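Local coordinates for protein thermophilic dibenzothiophene desulfurization enzyme C (Paenibacillus sp. A11-2, PDB 5XDC) that probably oxidises dibenzothiophene to its 5-oxide and on to the 5,5-dioxide, using reduced FMN and molecular oxygen, at residues N97-V101 / L168-A172. Numbering follows the deposited sequence.
Sequences NFAYV and LLVFA
The helix segment N97-V101, carrying Y100, crosses the strand segment L168-A172, carrying L169 and F171, at 65°, with the two axes 9.6 Å apart at their closest. This joins two domains of the acyl-CoA dehydrogenase fold: helix 85-104 of the N-terminal helical domain packs on strand 167-174 of the middle beta domain. The contact is buried, and no hydrogen bond crosses it.

Y100 and F171 form a T-shaped (edge-to-face) pair. The edge of F171 points at one face of Y100; the planes stand at 80° and the centroids are 5.0 Å apart. F171 CZ lies over that face, offset toward the rim, and F171 CE2 is 3.5 Å from Y100 CZ. With chi1 at -166°, CG of Y100 stands opposite the backbone N and the ring reaches out from the helix toward F171. W247 also meets the Y100 ring edge-to-face, and F104 stacks with it, so several aromatic rings gather here.

L169 turns its two methyls to the helix, where they meet N97, Y100 and V101. Its side chain runs roughly perpendicular to that of Y100. The two methyls divide the work: CD2 touches Y100 CB at 3.7 Å, while CD1 approaches Y100 CD1 obliquely and lies more loosely against V101 CG2.

N97 meets L169 CD2 by van der Waals contact, through OD1 at 3.8 Å and less closely through CB. Its carboxamide is held elsewhere: OD1 accepts a hydrogen bond from ND2 of N126. On the strand side, F171 touches S129. N126 and S129 bind FMN in another structure of this protein; no FMN is bound to this chain here. N97 is thus a second-shell neighbour of the flavin site. At the far end of the Y100 ring, the hydroxyl OH sits near the plane of the F171 ring, 3.5 Å from F171 CE2.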
loop_
_atom_site.group_PDB
_atom_site.type_symbol
_atom_site.label_atom_id
_atom_site.label_comp_id
_atom_site.label_asym_id
_atom_site.label_seq_id
_atom_site.Cartn_x
_atom_site.Cartn_y
_atom_site.Cartn_z
ATOM N N ASN B 97 -9.831 24.101 23.370
ATOM C CA ASN B 97 -9.580 25.199 24.293
ATOM C C ASN B 97 -10.498 25.103 25.504
ATOM O O ASN B 97 -10.050 25.245 26.651
ATOM C CB ASN B 97 -9.777 26.539 23.585
ATOM C CG ASN B 97 -8.819 26.737 22.404
ATOM O OD1 ASN B 97 -7.711 26.209 22.400
ATOM N ND2 ASN B 97 -9.250 27.500 21.415
ATOM N N PHE B 98 -11.773 24.824 25.262
ATOM C CA PHE B 98 -12.725 24.658 26.351
ATOM C C PHE B 98 -12.315 23.519 27.273
ATOM O O PHE B 98 -12.381 23.649 28.498
ATOM C CB PHE B 98 -14.116 24.404 25.791
ATOM C CG PHE B 98 -15.122 24.162 26.862
ATOM C CD1 PHE B 98 -15.753 25.229 27.468
ATOM C CD2 PHE B 98 -15.379 22.882 27.320
ATOM C CE1 PHE B 98 -16.659 25.027 28.487
ATOM C CE2 PHE B 98 -16.296 22.681 28.358
ATOM C CZ PHE B 98 -16.923 23.754 28.926
ATOM N N ALA B 99 -11.895 22.390 26.705
ATOM C CA ALA B 99 -11.468 21.270 27.532
ATOM C C ALA B 99 -10.328 21.663 28.453
ATOM O O ALA B 99 -10.315 21.283 29.628
ATOM C CB ALA B 99 -11.064 20.089 26.653
ATOM N N TYR B 100 -9.345 22.411 27.942
ATOM C CA TYR B 100 -8.246 22.841 28.792
ATOM C C TYR B 100 -8.767 23.684 29.949
ATOM O O TYR B 100 -8.385 23.479 31.105
ATOM C CB TYR B 100 -7.208 23.623 27.977
ATOM C CG TYR B 100 -5.926 23.794 28.735
ATOM C CD1 TYR B 100 -5.780 24.799 29.698
ATOM C CD2 TYR B 100 -4.864 22.920 28.544
ATOM C CE1 TYR B 100 -4.611 24.927 30.414
ATOM C CE2 TYR B 100 -3.694 23.045 29.250
ATOM C CZ TYR B 100 -3.569 24.045 30.202
ATOM O OH TYR B 100 -2.408 24.163 30.914
ATOM N N VAL B 101 -9.641 24.636 29.648
ATOM C CA VAL B 101 -10.210 25.476 30.698
ATOM C C VAL B 101 -10.938 24.618 31.722
ATOM O O VAL B 101 -10.758 24.780 32.936
ATOM C CB VAL B 101 -11.142 26.533 30.089
ATOM C CG1 VAL B 101 -11.915 27.267 31.203
ATOM C CG2 VAL B 101 -10.359 27.529 29.241
ATOM N N LEU B 168 -8.778 34.248 24.311
ATOM C CA LEU B 168 -7.626 33.466 23.886
ATOM C C LEU B 168 -7.109 32.629 25.047
ATOM O O LEU B 168 -6.878 33.146 26.148
ATOM C CB LEU B 168 -6.492 34.364 23.381
ATOM C CG LEU B 168 -6.794 35.210 22.158
ATOM C CD1 LEU B 168 -5.647 36.182 21.881
ATOM C CD2 LEU B 168 -7.025 34.316 20.964
ATOM N N LEU B 169 -6.899 31.345 24.791
ATOM C CA LEU B 169 -6.153 30.487 25.691
ATOM C C LEU B 169 -4.668 30.680 25.415
ATOM O O LEU B 169 -4.176 30.306 24.345
ATOM C CB LEU B 169 -6.585 29.036 25.487
ATOM C CG LEU B 169 -5.881 27.988 26.337
ATOM C CD1 LEU B 169 -6.147 28.221 27.843
ATOM C CD2 LEU B 169 -6.304 26.570 25.916
ATOM N N VAL B 170 -3.946 31.254 26.372
ATOM C CA VAL B 170 -2.569 31.697 26.164
ATOM C C VAL B 170 -1.645 30.862 27.039
ATOM O O VAL B 170 -1.998 30.500 28.169
ATOM C CB VAL B 170 -2.420 33.207 26.470
ATOM C CG1 VAL B 170 -0.985 33.640 26.343
ATOM C CG2 VAL B 170 -3.290 34.031 25.546
ATOM N N PHE B 171 -0.463 30.541 26.502
ATOM C CA PHE B 171 0.573 29.806 27.212
ATOM C C PHE B 171 1.875 30.588 27.179
ATOM O O PHE B 171 2.231 31.165 26.147
ATOM C CB PHE B 171 0.795 28.436 26.587
ATOM C CG PHE B 171 -0.370 27.506 26.743
ATOM C CD1 PHE B 171 -1.432 27.556 25.866
ATOM C CD2 PHE B 171 -0.390 26.573 27.755
ATOM C CE1 PHE B 171 -2.510 26.698 26.011
ATOM C CE2 PHE B 171 -1.475 25.715 27.897
ATOM C CZ PHE B 171 -2.519 25.779 27.017
ATOM N N ALA B 172 2.594 30.581 28.301
ATOM C CA ALA B 172 3.880 31.263 28.402
ATOM C C ALA B 172 4.742 30.537 29.420
ATOM O O ALA B 172 4.252 29.726 30.211
ATOM C CB ALA B 172 3.709 32.735 28.795
#